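Local coordinates for SIRV coat protein (Sulfolobus islandicus rudivirus 1 variant YNP, PDB 3F2E) that forms the protein coat of a rod-shaped archaeal virus, and probably packages the viral DNA, its C-terminal domain being a four-helix bundle, at residues A[23-26]-A[27-31]; A[35-38]-A[39-43]; A[54-57]-A[58-62]. All coordinates share one frame; numbering follows the deposited sequence.

In the fold
The three sites illustrate how contacts between near neighbours in sequence fit into a four-helix bundle. Contact 1 lies in the turn before helix 29-46, contact 2 further along that helix, and contact 3 on the next, helix 50-67. The centres of contacts 1 and 2 are about 17 Å apart, and those of contacts 1 and 3 about 20 Å. Contacts 2 and 3, with centres about 11 Å apart, touch directly: Phe35 CE1 packs 3.8 Å from Leu59 CB, and Ala42 CB 3.8 Å from Met55 CG. A citrate, probably from the crystallisation liquor, is gripped by contact 2, and the side chain of Met55 in contact 3 lies about 5 Å from it.

Contact 1 (A[23-26]-A[27-31]); sequences GITG and PNRAI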
loop_
_atom_site.group_PDB
_atom_site.type_symbol
_atom_site.label_atom_id
_atom_site.label_comp_id
_atom_site.label_asym_id
_atom_site.label_seq_id
_atom_site.Cartn_x
_atom_site.Cartn_y
_atom_site.Cartn_z
ATOM N N GLY A 23 -5.197 11.365 -9.235
ATOM C CA GLY A 23 -5.108 11.562 -10.675
ATOM C C GLY A 23 -4.046 10.709 -11.353
ATOM O O GLY A 23 -3.495 11.088 -12.387
ATOM N N ILE A 24 -3.767 9.543 -10.785
ATOM C CA ILE A 24 -2.713 8.678 -11.319
ATOM C C ILE A 24 -3.270 7.686 -12.343
ATOM O O ILE A 24 -4.144 6.877 -12.025
ATOM C CB ILE A 24 -1.964 7.955 -10.181
ATOM C CG1 ILE A 24 -1.214 8.981 -9.329
ATOM C CG2 ILE A 24 -1.005 6.900 -10.742
ATOM C CD1 ILE A 24 -0.707 8.446 -8.002
ATOM N N THR A 25 -2.789 7.790 -13.584
ATOM C CA THR A 25 -3.142 6.841 -14.641
ATOM C C THR A 25 -1.881 6.404 -15.383
ATOM O O THR A 25 -0.777 6.854 -15.074
ATOM C CB THR A 25 -4.164 7.426 -15.656
ATOM O OG1 THR A 25 -3.612 8.599 -16.259
ATOM C CG2 THR A 25 -5.491 7.774 -14.972
ATOM N N GLY A 26 -2.044 5.517 -16.358
ATOM C CA GLY A 26 -0.908 5.047 -17.128
ATOM C C GLY A 26 -0.100 3.990 -16.399
ATOM O O GLY A 26 -0.582 3.385 -15.442
ATOM N N PRO A 27 1.137 3.754 -16.858
ATOM C CA PRO A 27 2.016 2.706 -16.325
ATOM C C PRO A 27 2.281 2.823 -14.826
ATOM O O PRO A 27 2.494 1.803 -14.173
ATOM C CB PRO A 27 3.321 2.919 -17.102
ATOM C CG PRO A 27 2.891 3.552 -18.380
ATOM C CD PRO A 27 1.734 4.438 -18.020
ATOM N N ASN A 28 2.273 4.040 -14.293
ATOM C CA ASN A 28 2.573 4.238 -12.878
ATOM C C ASN A 28 1.543 3.600 -11.942
ATOM O O ASN A 28 1.835 3.348 -10.771
ATOM C CB ASN A 28 2.750 5.727 -12.561
ATOM C CG ASN A 28 4.056 6.286 -13.109
ATOM O OD1 ASN A 28 4.907 5.542 -13.601
ATOM N ND2 ASN A 28 4.218 7.603 -13.022
ATOM N N ARG A 29 0.343 3.330 -12.448
ATOM C CA ARG A 29 -0.677 2.691 -11.613
ATOM C C ARG A 29 -0.175 1.353 -11.081
ATOM O O ARG A 29 -0.499 0.958 -9.954
ATOM C CB ARG A 29 -1.972 2.466 -12.394
ATOM C CG ARG A 29 -2.722 3.741 -12.755
ATOM C CD ARG A 29 -3.937 3.417 -13.623
ATOM N NE ARG A 29 -4.932 2.622 -12.907
ATOM C CZ ARG A 29 -5.891 3.138 -12.142
ATOM N NH1 ARG A 29 -5.973 4.453 -11.987
ATOM N NH2 ARG A 29 -6.767 2.343 -11.530
ATOM N N ALA A 30 0.606 0.660 -11.908
ATOM C CA ALA A 30 1.089 -0.678 -11.583
ATOM C C ALA A 30 1.959 -0.695 -10.336
ATOM O O ALA A 30 1.949 -1.676 -9.589
ATOM C CB ALA A 30 1.850 -1.278 -12.775
ATOM N N ILE A 31 2.710 0.380 -10.116
ATOM C CA ILE A 31 3.540 0.519 -8.916
ATOM C C ILE A 31 2.674 0.383 -7.663
ATOM O O ILE A 31 2.991 -0.363 -6.729
ATOM C CB ILE A 31 4.231 1.903 -8.867
ATOM C CG1 ILE A 31 5.139 2.111 -10.082
ATOM C CG2 ILE A 31 5.024 2.071 -7.576
ATOM C CD1 ILE A 31 5.696 3.526 -10.175
HETATM O O HOH W 1 2.016 6.693 -15.557
#
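Arg29 reaches back across the turn to Ile24, and its NH1 donates a hydrogen bond of 3.0 Å to the carbonyl oxygen Ile24 O. The donor sits nearly along the C=O axis, with a C=O...N angle of 163°. The hydrogen is less well aimed, the N-H...O angle being 139°, and the oxygen lies somewhat out of the guanidinium plane. A bend at the third torsion of Arg29 (chi3 65°) turns the guanidinium toward this oxygen, after CG and CD have run past the backbone of Thr25. The aliphatic part of the arginine also lies against the isoleucine, CG 4.1 Å from Ile24 CG2. Leu19 of helix 9-22 touches both side chains, which ties the turn to the preceding helix.

Further main-chain groups are satisfied partly by one another and partly by a water. Arg29 N donates to Gly26 O at 3.1 Å, from above the carbonyl plane instead of along a lone pair, and this i to i+3 bond closes the turn around Pro27 and Asn28. Asn28 N also lies close to Gly26 O, but at a poor angle; its hydrogen goes instead to a water, over 2.9 Å. The same water donates to Thr25 O at 2.8 Å, and so bridges an acceptor before Pro27 to a donor after it. Pro27, having no N-H of its own, needs no such partner, and its carbonyl oxygen accepts from Ala30 N.

Gly23, with positive phi, closes helix 9-22 in a Schellman motif, and the chain then swings through Gly26, also at positive phi, into Pro27. A Schellman C-cap followed by a glycine-proline turn that leads toward helix 29-46 makes this a compact helix-to-helix connection of the four-helix bundle.

Contact 2 (A[35-38]-A[39-43]); sequences FGLK and VARAL. With CIT (citric acid), chain B.
Phe35 offers one face of its ring to Val39 a helical turn later. In this i to i+4 pair on helix 29-46 of the four-helix bundle, Val39 CG2 makes a CH-pi contact 3.8 Å from the ring centroid, displaced toward the rim at CZ and CE2. The phenylalanine has CG anti to its backbone N (chi1 173°), which swings the ring alongside the helix to meet that methyl. Tyr63 of helix 50-67 meets the same ring edge-to-face, and Leu74, Val77 and Thr78 of helix 71-82 pack on it too, so the pair belongs to the bundle core.

On another side of the helix, Lys38 and Arg41 converge on a citrate. Both cations lie beside an anion that probably offsets their mutual charge. Lys38 NZ, brought round by a bend at the end of its chain (chi4 -60°), donates to citrate O6 at 2.7 Å, while Arg41 NE donates to citrate O3 at 2.9 Å. Weaker bonds from Arg41 NH1 reach O5 and O3. Leu37 lies against the arginine, its CD2 3.5 Å from Arg41 NH2 and oblique to the guanidinium plane. A water in that plane joins the two cationic groups, accepting from Lys38 NZ at 2.9 Å and from Arg41 NH1 at 2.6 Å.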
loop_
_atom_site.group_PDB
_atom_site.type_symbol
_atom_site.label_atom_id
_atom_site.label_comp_id
_atom_site.label_asym_id
_atom_site.label_seq_id
_atom_site.Cartn_x
_atom_site.Cartn_y
_atom_site.Cartn_z
ATOM N N PHE A 35 2.343 -2.629 -4.810
ATOM C CA PHE A 35 2.535 -2.299 -3.401
ATOM C C PHE A 35 1.313 -2.714 -2.583
ATOM O O PHE A 35 1.437 -3.362 -1.545
ATOM C CB PHE A 35 2.787 -0.793 -3.242
ATOM C CG PHE A 35 2.824 -0.325 -1.812
ATOM C CD1 PHE A 35 3.981 -0.439 -1.059
ATOM C CD2 PHE A 35 1.701 0.259 -1.228
ATOM C CE1 PHE A 35 4.022 0.011 0.261
ATOM C CE2 PHE A 35 1.733 0.705 0.082
ATOM C CZ PHE A 35 2.896 0.584 0.832
ATOM N N GLY A 36 0.127 -2.340 -3.056
ATOM C CA GLY A 36 -1.100 -2.658 -2.342
ATOM C C GLY A 36 -1.317 -4.150 -2.136
ATOM O O GLY A 36 -1.707 -4.583 -1.052
ATOM N N LEU A 37 -1.069 -4.939 -3.177
ATOM C CA LEU A 37 -1.211 -6.393 -3.075
ATOM C C LEU A 37 -0.255 -6.976 -2.029
ATOM O O LEU A 37 -0.629 -7.864 -1.247
ATOM C CB LEU A 37 -0.981 -7.051 -4.436
ATOM C CG LEU A 37 -1.087 -8.578 -4.447
ATOM C CD1 LEU A 37 -2.406 -9.041 -3.837
ATOM C CD2 LEU A 37 -0.918 -9.120 -5.861
ATOM N N LYS A 38 0.974 -6.472 -2.008
ATOM C CA LYS A 38 1.950 -6.939 -1.021
ATOM C C LYS A 38 1.535 -6.571 0.409
ATOM O O LYS A 38 1.696 -7.368 1.339
ATOM C CB LYS A 38 3.354 -6.419 -1.349
ATOM C CG LYS A 38 3.958 -7.029 -2.616
ATOM C CD LYS A 38 5.411 -6.608 -2.794
ATOM C CE LYS A 38 5.973 -7.125 -4.106
ATOM N NZ LYS A 38 5.918 -8.611 -4.175
ATOM N N VAL A 39 0.995 -5.368 0.590
ATOM C CA VAL A 39 0.505 -4.968 1.909
ATOM C C VAL A 39 -0.661 -5.870 2.342
ATOM O O VAL A 39 -0.703 -6.349 3.478
ATOM C CB VAL A 39 0.098 -3.473 1.942
ATOM C CG1 VAL A 39 -0.594 -3.130 3.262
ATOM C CG2 VAL A 39 1.329 -2.583 1.722
ATOM N N ALA A 40 -1.597 -6.120 1.428
ATOM C CA ALA A 40 -2.750 -6.969 1.739
ATOM C C ALA A 40 -2.331 -8.392 2.121
ATOM O O ALA A 40 -2.841 -8.955 3.096
ATOM C CB ALA A 40 -3.737 -6.986 0.568
ATOM N N ARG A 41 -1.403 -8.966 1.358
ATOM C CA ARG A 41 -0.899 -10.309 1.655
ATOM C C ARG A 41 -0.210 -10.372 3.017
ATOM O O ARG A 41 -0.381 -11.339 3.767
ATOM C CB ARG A 41 0.051 -10.795 0.561
ATOM C CG ARG A 41 -0.655 -11.435 -0.616
ATOM C CD ARG A 41 0.235 -12.478 -1.261
ATOM N NE ARG A 41 1.453 -11.868 -1.764
ATOM C CZ ARG A 41 1.617 -11.466 -3.018
ATOM N NH1 ARG A 41 2.762 -10.913 -3.388
ATOM N NH2 ARG A 41 0.639 -11.626 -3.901
ATOM N N ALA A 42 0.577 -9.343 3.329
ATOM C CA ALA A 42 1.244 -9.261 4.624
ATOM C C ALA A 42 0.231 -9.185 5.767
ATOM O O ALA A 42 0.377 -9.864 6.784
ATOM C CB ALA A 42 2.181 -8.067 4.668
ATOM N N LEU A 43 -0.791 -8.347 5.605
ATOM C CA LEU A 43 -1.836 -8.227 6.620
ATOM C C LEU A 43 -2.539 -9.570 6.845
ATOM O O LEU A 43 -2.772 -9.987 7.987
ATOM C CB LEU A 43 -2.859 -7.162 6.211
ATOM C CG LEU A 43 -4.122 -7.081 7.077
ATOM C CD1 LEU A 43 -3.785 -6.829 8.541
ATOM C CD2 LEU A 43 -5.058 -6.007 6.539
HETATM C C1 CIT B . 7.306 -13.607 -1.174
HETATM O O1 CIT B . 7.397 -13.424 -2.342
HETATM O O2 CIT B . 7.332 -14.908 -0.671
HETATM C C2 CIT B . 6.961 -12.454 -0.238
HETATM C C3 CIT B . 5.650 -11.731 -0.509
HETATM O O7 CIT B . 4.601 -12.663 -0.544
HETATM C C4 CIT B . 5.406 -10.710 0.596
HETATM C C5 CIT B . 4.152 -9.852 0.460
HETATM O O3 CIT B . 3.340 -10.115 -0.363
HETATM O O4 CIT B . 3.785 -9.047 1.535
HETATM C C6 CIT B . 5.759 -11.018 -1.853
HETATM O O5 CIT B . 5.288 -11.531 -2.815
HETATM O O6 CIT B . 6.775 -10.068 -2.010
HETATM O O HOH W 2 3.474 -9.530 -5.462
#

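Contact 3 (A[54-57]-A[58-62]); sequences NMIN and GLKAY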
loop_
_atom_site.group_PDB
_atom_site.type_symbol
_atom_site.label_atom_id
_atom_site.label_comp_id
_atom_site.label_asym_id
_atom_site.label_seq_id
_atom_site.Cartn_x
_atom_site.Cartn_y
_atom_site.Cartn_z
ATOM N N ASN A 54 6.886 -3.620 10.465
ATOM C CA ASN A 54 8.197 -3.821 9.840
ATOM C C ASN A 54 8.056 -4.021 8.330
ATOM O O ASN A 54 8.726 -3.354 7.536
ATOM C CB ASN A 54 8.914 -5.044 10.433
ATOM C CG ASN A 54 9.571 -4.756 11.778
ATOM O OD1 ASN A 54 9.621 -5.625 12.653
ATOM N ND2 ASN A 54 10.083 -3.552 11.941
ATOM N N MET A 55 7.188 -4.949 7.944
ATOM C CA MET A 55 6.987 -5.274 6.534
ATOM C C MET A 55 6.528 -4.050 5.745
ATOM O O MET A 55 7.062 -3.760 4.674
ATOM C CB MET A 55 5.976 -6.416 6.399
ATOM C CG MET A 55 5.861 -7.029 5.013
ATOM S SD MET A 55 7.372 -7.876 4.476
ATOM C CE MET A 55 7.751 -6.871 3.065
ATOM N N ILE A 56 5.542 -3.332 6.274
ATOM C CA ILE A 56 5.023 -2.158 5.581
ATOM C C ILE A 56 6.075 -1.051 5.466
ATOM O O ILE A 56 6.268 -0.481 4.386
ATOM C CB ILE A 56 3.725 -1.640 6.236
ATOM C CG1 ILE A 56 2.621 -2.687 6.065
ATOM C CG2 ILE A 56 3.305 -0.320 5.611
ATOM C CD1 ILE A 56 1.352 -2.392 6.853
ATOM N N ASN A 57 6.774 -0.765 6.562
ATOM C CA ASN A 57 7.846 0.226 6.534
ATOM C C ASN A 57 8.927 -0.131 5.501
ATOM O O ASN A 57 9.422 0.741 4.775
ATOM C CB ASN A 57 8.467 0.395 7.926
ATOM C CG ASN A 57 7.632 1.281 8.841
ATOM O OD1 ASN A 57 6.847 2.111 8.378
ATOM N ND2 ASN A 57 7.808 1.114 10.153
ATOM N N GLY A 58 9.289 -1.411 5.438
ATOM C CA GLY A 58 10.279 -1.882 4.474
ATOM C C GLY A 58 9.811 -1.709 3.037
ATOM O O GLY A 58 10.560 -1.218 2.187
ATOM N N LEU A 59 8.567 -2.100 2.770
ATOM C CA LEU A 59 8.000 -1.975 1.425
ATOM C C LEU A 59 7.941 -0.509 0.995
ATOM O O LEU A 59 8.247 -0.184 -0.153
ATOM C CB LEU A 59 6.599 -2.598 1.359
ATOM C CG LEU A 59 6.502 -4.125 1.454
ATOM C CD1 LEU A 59 5.060 -4.561 1.617
ATOM C CD2 LEU A 59 7.145 -4.789 0.232
ATOM N N LYS A 60 7.536 0.375 1.910
ATOM C CA LYS A 60 7.469 1.808 1.597
ATOM C C LYS A 60 8.836 2.316 1.149
ATOM O O LYS A 60 8.978 2.913 0.076
ATOM C CB LYS A 60 6.986 2.618 2.802
ATOM C CG LYS A 60 5.481 2.527 3.074
ATOM C CD LYS A 60 5.126 3.267 4.353
ATOM C CE LYS A 60 3.622 3.323 4.586
ATOM N NZ LYS A 60 3.337 3.968 5.915
ATOM N N ALA A 61 9.848 2.063 1.975
ATOM C CA ALA A 61 11.199 2.501 1.661
ATOM C C ALA A 61 11.679 1.923 0.322
ATOM O O ALA A 61 12.261 2.642 -0.493
ATOM C CB ALA A 61 12.152 2.121 2.793
ATOM N N TYR A 62 11.430 0.634 0.096
ATOM C CA TYR A 62 11.845 -0.005 -1.150
ATOM C C TYR A 62 11.158 0.595 -2.381
ATOM O O TYR A 62 11.810 0.852 -3.394
ATOM C CB TYR A 62 11.626 -1.522 -1.119
ATOM C CG TYR A 62 12.276 -2.201 -2.305
ATOM C CD1 TYR A 62 11.573 -2.386 -3.497
ATOM C CD2 TYR A 62 13.597 -2.631 -2.244
ATOM C CE1 TYR A 62 12.171 -2.992 -4.596
ATOM C CE2 TYR A 62 14.209 -3.232 -3.339
ATOM C CZ TYR A 62 13.487 -3.414 -4.508
ATOM O OH TYR A 62 14.088 -4.021 -5.592
HETATM O O HOH W 3 4.142 2.152 7.955
#
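Met55 and Leu59 cross obliquely, with the methyl end of the methionine pressed against the branch point of the leucine: Met55 CE lies 3.4 Å from Leu59 CG, tighter than usual for two carbons. Bends at chi2 (65°) and chi3 (-118°) carry the thioether forward along the helix, so that CE arrives beside Leu59, with CD2 and CD1 close by.

Another pair one turn apart is Ile56 and Lys60. The lysine chain is extended beyond CG and runs back alongside Ile56, its CE reaching 3.8 Å from Ile56 CG2, the branch anti to the isoleucine backbone N. Its ammonium is well satisfied: NZ forms a salt bridge with Asp75 OD1, a hydrogen bond to Pro85 O and another to a water at 2.8 Å. That water donates in turn to Asn57 OD1 at 2.7 Å, linking the amide to the lysine. Beneath both pairs runs regular helical bonding, such as Lys60 N to Ile56 O at 2.9 Å.

Within the bundle, helix 50-67 turns Met55 and Leu59 toward helix 29-46, where they meet Ala42 and Phe35; Ile56 and Lys60 pack on Thr78 of helix 71-82, and Lys60 touches Phe35 as well.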